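Local coordinates for membrane-anchored mycosin mycp1 (PDB 4HVL), which is a subtilisin-like serine endopeptidase of the mycosin group and an essential component of the mycobacterial type VII (ESX-1) secretion system, at residues R164-A169 and I177-A182; N201-V204 and V210-A213; S319-L324 and G359-V364; R346-G349 and Y355-A358. One frame throughout, in Å; residues are numbered along the deposited sequence.

Interactions 1 and 2 lie side by side on one face of the core sheet, their centres 8 Å apart: strands 176-179 and 210-214 are neighbours, joined by bonds including I177 N to V210 O (2.8 Å), and each receives a helix. Interaction 3 is reached through the sheet, where helix 311-328 covers the other side of strand 210-214; its centre is about 16 Å from interaction 2's. Interaction 4 lies within the loop that interaction 3 closes, tied to it by R346 N and V360 O at 2.9 Å. Interaction 1 adjoins the predicted charge relay: S180 OG hydrogen-bonds D70 OD2, and the I179 side chain is about 8 Å from that of D70.

Interaction 1: residues R164-A169 and I177-A182; sequences RAIVHA and INISEA. With ZN (zinc ion), chain C; ZN (zinc ion), chain B.
E181 OE1 binds a zinc ion at 2.0 Å, two residues beyond I179, whose side chain meets I166 of the helix. H133 and T134 share that zinc; the bend of the E181 side chain at chi2 (62°) brings its carboxylate round to the metal. A second zinc sits at the far side of the helix, held by H168 ND1 at 2.1 Å together with D15. Neither ion takes part in the contact between helix and strand, which is wholly apolar. I166 CD1 lies 3.7 Å from I179 CD1, and the two isoleucine chains cross at about a right angle, so the end of I179 also rests 3.8 Å from I166 CG1. In I179, CG1 stands anti to the carbonyl carbon (chi1 -54°) and the chain then runs out extended, which carries CD1 up to the helix. One turn along, A169 offers its CB to I177 CD1 at 4.0 Å; the small methyl matches the place where helix and strand backbones come nearest. I69 of the adjoining strand and A199 and V200 of helix 194-206 close in on I166. Beyond the strand end, S180 OG bonds to D70 OD2 of the predicted charge relay. With the axes almost antiparallel (161°), helix 154-171 returns the chain to strand 176-179 as the helical arm of a beta-alpha-beta crossover in the subtilisin fold.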
loop_
_atom_site.group_PDB
_atom_site.type_symbol
_atom_site.label_atom_id
_atom_site.label_comp_id
_atom_site.label_asym_id
_atom_site.label_seq_id
_atom_site.Cartn_x
_atom_site.Cartn_y
_atom_site.Cartn_z
ATOM N N ARG A 164 -2.511 -11.556 -10.522
ATOM C CA ARG A 164 -2.961 -11.056 -11.825
ATOM C C ARG A 164 -3.051 -9.518 -11.857
ATOM O O ARG A 164 -2.754 -8.877 -12.880
ATOM C CB ARG A 164 -4.314 -11.667 -12.212
ATOM C CG ARG A 164 -4.257 -13.159 -12.504
ATOM C CD ARG A 164 -5.572 -13.716 -13.050
ATOM N NE ARG A 164 -6.549 -13.986 -11.986
ATOM C CZ ARG A 164 -7.596 -13.220 -11.661
ATOM N NH1 ARG A 164 -7.859 -12.083 -12.286
ATOM N NH2 ARG A 164 -8.389 -13.598 -10.663
ATOM N N ALA A 165 -3.490 -8.921 -10.753
ATOM C CA ALA A 165 -3.607 -7.475 -10.691
ATOM C C ALA A 165 -2.244 -6.790 -10.824
ATOM O O ALA A 165 -2.151 -5.694 -11.399
ATOM C CB ALA A 165 -4.301 -7.041 -9.391
ATOM N N ILE A 166 -1.198 -7.417 -10.300
ATOM C CA ILE A 166 0.149 -6.854 -10.396
ATOM C C ILE A 166 0.616 -6.949 -11.855
ATOM O O ILE A 166 1.144 -5.969 -12.394
ATOM C CB ILE A 166 1.131 -7.551 -9.418
ATOM C CG1 ILE A 166 0.751 -7.234 -7.968
ATOM C CG2 ILE A 166 2.551 -7.086 -9.645
ATOM C CD1 ILE A 166 1.317 -8.199 -6.941
ATOM N N VAL A 167 0.374 -8.102 -12.505
ATOM C CA VAL A 167 0.693 -8.256 -13.935
ATOM C C VAL A 167 -0.031 -7.172 -14.744
ATOM O O VAL A 167 0.588 -6.423 -15.539
ATOM C CB VAL A 167 0.353 -9.678 -14.473
ATOM C CG1 VAL A 167 0.487 -9.754 -15.985
ATOM C CG2 VAL A 167 1.288 -10.712 -13.855
ATOM N N HIS A 168 -1.344 -7.090 -14.544
ATOM C CA HIS A 168 -2.158 -6.114 -15.237
ATOM C C HIS A 168 -1.693 -4.655 -14.969
ATOM O O HIS A 168 -1.567 -3.862 -15.906
ATOM C CB HIS A 168 -3.613 -6.330 -14.864
ATOM C CG HIS A 168 -4.563 -5.342 -15.461
ATOM N ND1 HIS A 168 -4.935 -5.366 -16.782
ATOM C CD2 HIS A 168 -5.256 -4.326 -14.896
ATOM C CE1 HIS A 168 -5.807 -4.397 -17.017
ATOM N NE2 HIS A 168 -6.019 -3.751 -15.884
ATOM N N ALA A 169 -1.405 -4.321 -13.704
ATOM C CA ALA A 169 -0.907 -2.986 -13.360
ATOM C C ALA A 169 0.341 -2.637 -14.154
ATOM O O ALA A 169 0.484 -1.521 -14.670
ATOM C CB ALA A 169 -0.643 -2.875 -11.866
ATOM N N ILE A 177 3.824 1.229 -8.519
ATOM C CA ILE A 177 2.654 0.439 -8.168
ATOM C C ILE A 177 2.508 0.390 -6.644
ATOM O O ILE A 177 3.340 -0.213 -5.929
ATOM C CB ILE A 177 2.756 -1.007 -8.708
ATOM C CG1 ILE A 177 2.933 -0.985 -10.232
ATOM C CG2 ILE A 177 1.504 -1.796 -8.348
ATOM C CD1 ILE A 177 3.170 -2.330 -10.865
ATOM N N ASN A 178 1.446 1.001 -6.144
ATOM C CA ASN A 178 1.146 1.020 -4.714
ATOM C C ASN A 178 0.202 -0.118 -4.388
ATOM O O ASN A 178 -0.935 -0.145 -4.883
ATOM C CB ASN A 178 0.477 2.349 -4.345
ATOM C CG ASN A 178 0.204 2.489 -2.861
ATOM O OD1 ASN A 178 1.047 2.930 -2.078
ATOM N ND2 ASN A 178 -0.991 2.159 -2.476
ATOM N N ILE A 179 0.664 -1.052 -3.558
ATOM C CA ILE A 179 -0.146 -2.198 -3.172
ATOM C C ILE A 179 -0.574 -2.040 -1.714
ATOM O O ILE A 179 0.241 -2.134 -0.800
ATOM C CB ILE A 179 0.628 -3.532 -3.345
ATOM C CG1 ILE A 179 1.174 -3.639 -4.773
ATOM C CG2 ILE A 179 -0.287 -4.712 -3.006
ATOM C CD1 ILE A 179 1.815 -4.973 -5.148
ATOM N N SER A 180 -1.856 -1.770 -1.519
ATOM C CA SER A 180 -2.418 -1.613 -0.202
ATOM C C SER A 180 -2.730 -2.984 0.404
ATOM O O SER A 180 -2.867 -3.098 1.607
ATOM C CB SER A 180 -3.691 -0.749 -0.227
ATOM O OG SER A 180 -3.468 0.522 -0.826
ATOM N N GLU A 181 -2.848 -4.022 -0.430
ATOM C CA GLU A 181 -3.201 -5.373 0.062
ATOM C C GLU A 181 -2.087 -5.886 0.965
ATOM O O GLU A 181 -0.904 -5.791 0.620
ATOM C CB GLU A 181 -3.403 -6.338 -1.124
ATOM C CG GLU A 181 -3.616 -7.806 -0.779
ATOM C CD GLU A 181 -4.860 -8.046 0.052
ATOM O OE1 GLU A 181 -5.888 -7.391 -0.169
ATOM O OE2 GLU A 181 -4.803 -8.907 0.952
ATOM N N ALA A 182 -2.459 -6.414 2.125
ATOM C CA ALA A 182 -1.498 -7.086 2.985
ATOM C C ALA A 182 -2.178 -8.317 3.530
ATOM O O ALA A 182 -2.841 -8.261 4.561
ATOM C CB ALA A 182 -1.027 -6.170 4.102
HETATM ZN ZN ZN C . -4.370 -6.564 -18.459
HETATM ZN ZN ZN B . -6.717 -6.395 -1.712
#

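Interaction 2: residues N201-V204 and V210-A213; sequences NYAV and VVIA
The last turns of helix 194-206 lead through a short loop into strand 210-214, and the backbones are nearest at V204 and V210, whose CA atoms are 6.0 Å apart. A wider, pi-type turn lies at residues 202-204, close to the end of the helix. This is the second half of a beta-alpha-beta crossover: the chain leaves strand 176-179, rises through the helix and enters the sheet again as the neighbouring parallel strand, as in other subtilases. No hydrogen bond spans the two segments themselves, and the contact is a small buried cluster of methyl groups around V211. That valine turns CG2 to the helix, and the one methyl serves two partners: A203 CB at 4.0 Å and V204 CG2 at 3.7 Å. V204 leans across V211 at a slant. Since its CG1 is anti to the backbone N (chi1 158°), CG2 is left beside the N and on the side of the strand. V210 and I212 put their side chains on the other face of the sheet, against helices 311-328 and 334-343, which leaves V211 to meet helix 194-206. A203 also touches I166 and A170 of helix 154-171, so the two helices pack together over this part of the sheet. The V204 side chain also approaches a bound imidazole, probably from the crystallisation liquor. The second methyl of V211 reaches along the sheet instead, with CG1 3.6 Å from I179 CD1 of the adjacent strand.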
loop_
_atom_site.group_PDB
_atom_site.type_symbol
_atom_site.label_atom_id
_atom_site.label_comp_id
_atom_site.label_asym_id
_atom_site.label_seq_id
_atom_site.Cartn_x
_atom_site.Cartn_y
_atom_site.Cartn_z
ATOM N N ASN A 201 8.156 -9.783 -9.541
ATOM C CA ASN A 201 9.385 -9.832 -10.348
ATOM C C ASN A 201 9.211 -9.249 -11.745
ATOM O O ASN A 201 10.075 -8.515 -12.211
ATOM C CB ASN A 201 9.894 -11.267 -10.445
ATOM C CG ASN A 201 11.232 -11.372 -11.171
ATOM O OD1 ASN A 201 12.237 -10.863 -10.710
ATOM N ND2 ASN A 201 11.239 -12.054 -12.305
ATOM N N TYR A 202 8.113 -9.608 -12.412
ATOM C CA TYR A 202 7.779 -9.105 -13.752
ATOM C C TYR A 202 7.601 -7.583 -13.726
ATOM O O TYR A 202 8.165 -6.874 -14.566
ATOM C CB TYR A 202 6.511 -9.825 -14.195
ATOM C CG TYR A 202 5.804 -9.425 -15.480
ATOM C CD1 TYR A 202 6.082 -10.062 -16.675
ATOM C CD2 TYR A 202 4.787 -8.481 -15.458
ATOM C CE1 TYR A 202 5.393 -9.741 -17.826
ATOM C CE2 TYR A 202 4.093 -8.145 -16.591
ATOM C CZ TYR A 202 4.391 -8.782 -17.775
ATOM O OH TYR A 202 3.701 -8.442 -18.895
ATOM N N ALA A 203 6.848 -7.075 -12.754
ATOM C CA ALA A 203 6.655 -5.630 -12.628
ATOM C C ALA A 203 7.972 -4.887 -12.458
ATOM O O ALA A 203 8.217 -3.868 -13.113
ATOM C CB ALA A 203 5.716 -5.296 -11.468
ATOM N N VAL A 204 8.839 -5.426 -11.614
ATOM C CA VAL A 204 10.072 -4.734 -11.229
ATOM C C VAL A 204 11.192 -4.933 -12.243
ATOM O O VAL A 204 11.890 -3.973 -12.571
ATOM C CB VAL A 204 10.535 -5.203 -9.836
ATOM C CG1 VAL A 204 11.993 -4.951 -9.627
ATOM C CG2 VAL A 204 9.694 -4.531 -8.762
ATOM N N VAL A 210 8.439 0.483 -9.883
ATOM C CA VAL A 210 8.762 0.455 -8.468
ATOM C C VAL A 210 7.527 -0.094 -7.802
ATOM O O VAL A 210 6.444 0.407 -8.084
ATOM C CB VAL A 210 8.999 1.866 -7.929
ATOM C CG1 VAL A 210 8.921 1.879 -6.397
ATOM C CG2 VAL A 210 10.335 2.389 -8.421
ATOM N N VAL A 211 7.673 -1.109 -6.951
ATOM C CA VAL A 211 6.525 -1.658 -6.228
ATOM C C VAL A 211 6.627 -1.365 -4.745
ATOM O O VAL A 211 7.595 -1.715 -4.129
ATOM C CB VAL A 211 6.367 -3.185 -6.434
ATOM C CG1 VAL A 211 5.103 -3.666 -5.746
ATOM C CG2 VAL A 211 6.284 -3.509 -7.922
ATOM N N ILE A 212 5.597 -0.746 -4.187
ATOM C CA ILE A 212 5.540 -0.395 -2.766
ATOM C C ILE A 212 4.394 -1.194 -2.130
ATOM O O ILE A 212 3.301 -1.263 -2.688
ATOM C CB ILE A 212 5.271 1.100 -2.566
ATOM C CG1 ILE A 212 6.270 1.981 -3.328
ATOM C CG2 ILE A 212 5.279 1.445 -1.095
ATOM C CD1 ILE A 212 7.747 1.801 -2.991
ATOM N N ALA A 213 4.645 -1.804 -0.974
ATOM C CA ALA A 213 3.619 -2.588 -0.289
ATOM C C ALA A 213 3.388 -2.115 1.151
ATOM O O ALA A 213 4.329 -1.753 1.861
ATOM C CB ALA A 213 3.989 -4.067 -0.277
#

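Interaction 3: residues S319-L324 and G359-V364; sequences SGLAAL and GVIDPV
L321 extends from its helix with CG anti to the backbone N (chi1 -180°), while I361 holds CG1 between its N and carbonyl carbon (chi1 57°), and the two chains thereby meet tip to tip. L321 CD2 and I361 CD1 are 4.0 Å apart, and the same CD2 lies 4.0 Å from P363 CA. The other branch of the leucine meets the proline alone: L321 CD1 lies 3.9 Å from P363 CA and 4.1 Å from P363 CB, the leucine and proline side chains crossing at about a right angle. L321 thus spreads its fork over two residues of segment 359-364, and all three are buried. Between them D362 turns away to do a polar job: it is the N-cap of helix 363-368, its OD1 accepting from A365 N and also forming a salt bridge with R51. Apolar and charged duties are split between successive residues where this C-terminal helix begins. I361 and P363 both touch L50, I361 also meets I341, and the backbones of G359 and I361 bond to A280; the start of helix 363-368 thus sits among helices 311-328, 45-50 and 334-343, beside strand 277-282.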
loop_
_atom_site.group_PDB
_atom_site.type_symbol
_atom_site.label_atom_id
_atom_site.label_comp_id
_atom_site.label_asym_id
_atom_site.label_seq_id
_atom_site.Cartn_x
_atom_site.Cartn_y
_atom_site.Cartn_z
ATOM N N SER A 319 4.845 5.670 -2.023
ATOM C CA SER A 319 4.550 5.663 -3.461
ATOM C C SER A 319 4.596 7.063 -4.081
ATOM O O SER A 319 5.168 7.260 -5.137
ATOM C CB SER A 319 3.202 5.021 -3.745
ATOM O OG SER A 319 3.256 3.648 -3.407
ATOM N N GLY A 320 3.992 8.024 -3.409
ATOM C CA GLY A 320 4.137 9.420 -3.793
ATOM C C GLY A 320 5.571 9.889 -3.912
ATOM O O GLY A 320 5.932 10.531 -4.902
ATOM N N LEU A 321 6.383 9.590 -2.896
ATOM C CA LEU A 321 7.799 9.928 -2.906
ATOM C C LEU A 321 8.530 9.261 -4.053
ATOM O O LEU A 321 9.343 9.891 -4.702
ATOM C CB LEU A 321 8.475 9.526 -1.601
ATOM C CG LEU A 321 9.969 9.866 -1.572
ATOM C CD1 LEU A 321 10.230 11.303 -2.019
ATOM C CD2 LEU A 321 10.447 9.661 -0.141
ATOM N N ALA A 322 8.216 7.999 -4.323
ATOM C CA ALA A 322 8.839 7.304 -5.432
ATOM C C ALA A 322 8.555 8.046 -6.726
ATOM O O ALA A 322 9.454 8.242 -7.554
ATOM C CB ALA A 322 8.352 5.860 -5.505
ATOM N N ALA A 323 7.310 8.489 -6.878
ATOM C CA ALA A 323 6.895 9.267 -8.039
ATOM C C ALA A 323 7.674 10.582 -8.169
ATOM O O ALA A 323 8.071 10.990 -9.259
ATOM C CB ALA A 323 5.399 9.547 -7.963
ATOM N N LEU A 324 7.858 11.274 -7.058
ATOM C CA LEU A 324 8.646 12.497 -7.058
ATOM C C LEU A 324 10.094 12.205 -7.511
ATOM O O LEU A 324 10.664 12.941 -8.322
ATOM C CB LEU A 324 8.663 13.105 -5.646
ATOM C CG LEU A 324 7.348 13.607 -5.048
ATOM C CD1 LEU A 324 7.610 14.357 -3.751
ATOM C CD2 LEU A 324 6.642 14.510 -6.037
ATOM N N GLY A 359 13.635 3.105 8.626
ATOM C CA GLY A 359 13.070 4.268 9.314
ATOM C C GLY A 359 12.109 5.116 8.506
ATOM O O GLY A 359 11.594 4.699 7.445
ATOM N N VAL A 360 11.840 6.311 9.035
ATOM C CA VAL A 360 10.778 7.153 8.501
ATOM C C VAL A 360 11.314 7.884 7.283
ATOM O O VAL A 360 12.379 8.481 7.358
ATOM C CB VAL A 360 10.251 8.142 9.565
ATOM C CG1 VAL A 360 9.088 8.954 9.014
ATOM C CG2 VAL A 360 9.822 7.374 10.816
ATOM N N ILE A 361 10.580 7.834 6.170
ATOM C CA ILE A 361 11.033 8.498 4.962
ATOM C C ILE A 361 11.216 10.007 5.163
ATOM O O ILE A 361 10.552 10.640 6.020
ATOM C CB ILE A 361 10.099 8.259 3.736
ATOM C CG1 ILE A 361 8.657 8.693 4.031
ATOM C CG2 ILE A 361 10.145 6.806 3.326
ATOM C CD1 ILE A 361 7.857 9.018 2.774
ATOM N N ASP A 362 12.125 10.559 4.362
ATOM C CA ASP A 362 12.478 11.966 4.418
ATOM C C ASP A 362 12.519 12.490 2.977
ATOM O O ASP A 362 13.546 12.440 2.301
ATOM C CB ASP A 362 13.809 12.112 5.164
ATOM C CG ASP A 362 14.225 13.536 5.359
ATOM O OD1 ASP A 362 13.680 14.457 4.698
ATOM O OD2 ASP A 362 15.148 13.730 6.181
ATOM N N PRO A 363 11.366 12.956 2.478
ATOM C CA PRO A 363 11.247 13.378 1.086
ATOM C C PRO A 363 12.277 14.393 0.597
ATOM O O PRO A 363 12.784 14.263 -0.527
ATOM C CB PRO A 363 9.841 13.978 1.042
ATOM C CG PRO A 363 9.092 13.137 1.999
ATOM C CD PRO A 363 10.060 12.993 3.158
ATOM N N VAL A 364 12.585 15.406 1.420
ATOM C CA VAL A 364 13.514 16.449 0.986
ATOM C C VAL A 364 14.912 15.874 0.900
ATOM O O VAL A 364 15.617 16.132 -0.065
ATOM C CB VAL A 364 13.503 17.669 1.912
ATOM C CG1 VAL A 364 14.656 18.620 1.584
ATOM C CG2 VAL A 364 12.174 18.397 1.800
#

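Interaction 4: residues R346-G349 and Y355-A358; sequences RHPG and YVGA
H347 and A358 draw together within one irregular loop, between helices 334-343 and 363-368, their CA atoms 5.3 Å apart, with neither segment forming a helix or strand. The bond that joins them is H347 ND1 to A358 O, 2.8 Å long and nearly straight, with an angle of 165° at the hydrogen. H347 CG stands anti to its own carbonyl carbon and beside the backbone N (chi1 -44°), which turns ND1 to A358 O. The carbonyl oxygen meets the imidazole at its edge, close to the ring plane, and the nitrogen lies in the carbonyl plane, with a C=O...N angle of 148° at A358 O. The same oxygen takes a CA-H contact from H347 CA at 3.2 Å, so one residue holds it through both its ring and its backbone. P348 follows and slides past V356 in the opposite direction, its CG lying 3.6 Å from V356 CG2. P348 CD also lies 3.8 Å from G357 O and 3.7 Å from A358 O. Farther back, D353 OD1 accepts from the backbone N of both Y355 and V356, and the A358 backbone bonds to G278 of strand 277-282. Because A358 O can only accept, ND1 must carry a hydrogen; the imidazole is therefore either the ND1-H tautomer or the charged form, and the coplanar bond probably fixes the rotation of its ring at the protein surface.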
loop_
_atom_site.group_PDB
_atom_site.type_symbol
_atom_site.label_atom_id
_atom_site.label_comp_id
_atom_site.label_asym_id
_atom_site.label_seq_id
_atom_site.Cartn_x
_atom_site.Cartn_y
_atom_site.Cartn_z
ATOM N N ARG A 346 15.106 8.412 8.214
ATOM C CA ARG A 346 15.573 8.691 9.569
ATOM C C ARG A 346 15.593 7.368 10.343
ATOM O O ARG A 346 14.551 6.845 10.696
ATOM C CB ARG A 346 14.634 9.692 10.224
ATOM C CG ARG A 346 15.186 10.348 11.477
ATOM C CD ARG A 346 15.736 11.744 11.173
ATOM N NE ARG A 346 16.049 12.479 12.398
ATOM C CZ ARG A 346 15.147 13.090 13.168
ATOM N NH1 ARG A 346 13.849 13.062 12.849
ATOM N NH2 ARG A 346 15.540 13.745 14.265
ATOM N N HIS A 347 16.786 6.834 10.591
ATOM C CA HIS A 347 16.945 5.474 11.150
ATOM C C HIS A 347 16.560 5.360 12.627
ATOM O O HIS A 347 16.836 6.245 13.415
ATOM C CB HIS A 347 18.389 4.977 10.976
ATOM C CG HIS A 347 18.970 5.248 9.618
ATOM N ND1 HIS A 347 18.325 4.904 8.447
ATOM C CD2 HIS A 347 20.130 5.843 9.248
ATOM C CE1 HIS A 347 19.070 5.266 7.415
ATOM N NE2 HIS A 347 20.168 5.842 7.874
ATOM N N PRO A 348 15.923 4.245 13.011
ATOM C CA PRO A 348 15.516 4.090 14.389
ATOM C C PRO A 348 16.718 3.793 15.284
ATOM O O PRO A 348 17.849 3.725 14.794
ATOM C CB PRO A 348 14.590 2.878 14.327
ATOM C CG PRO A 348 15.145 2.051 13.225
ATOM C CD PRO A 348 15.601 3.052 12.206
ATOM N N GLY A 349 16.446 3.591 16.573
ATOM C CA GLY A 349 17.474 3.405 17.599
ATOM C C GLY A 349 18.404 2.226 17.409
ATOM O O GLY A 349 19.549 2.257 17.852
ATOM N N TYR A 355 9.905 -2.930 12.718
ATOM C CA TYR A 355 8.708 -2.107 12.799
ATOM C C TYR A 355 8.732 -1.030 11.716
ATOM O O TYR A 355 7.731 -0.818 11.010
ATOM C CB TYR A 355 8.569 -1.525 14.209
ATOM C CG TYR A 355 8.655 -2.618 15.238
ATOM C CD1 TYR A 355 7.547 -3.355 15.571
ATOM C CD2 TYR A 355 9.875 -2.950 15.835
ATOM C CE1 TYR A 355 7.619 -4.401 16.481
ATOM C CE2 TYR A 355 9.968 -3.992 16.753
ATOM C CZ TYR A 355 8.828 -4.716 17.069
ATOM O OH TYR A 355 8.895 -5.750 17.984
ATOM N N VAL A 356 9.893 -0.395 11.560
ATOM C CA VAL A 356 10.069 0.711 10.627
ATOM C C VAL A 356 11.144 0.457 9.572
ATOM O O VAL A 356 11.349 1.289 8.697
ATOM C CB VAL A 356 10.363 2.046 11.362
ATOM C CG1 VAL A 356 9.179 2.427 12.239
ATOM C CG2 VAL A 356 11.665 1.989 12.172
ATOM N N GLY A 357 11.807 -0.696 9.627
ATOM C CA GLY A 357 12.883 -0.986 8.697
ATOM C C GLY A 357 14.002 0.018 8.872
ATOM O O GLY A 357 14.491 0.203 9.988
ATOM N N ALA A 358 14.399 0.663 7.776
ATOM C CA ALA A 358 15.462 1.673 7.812
ATOM C C ALA A 358 14.946 3.008 8.393
ATOM O O ALA A 358 15.730 3.940 8.613
ATOM C CB ALA A 358 16.044 1.896 6.423
#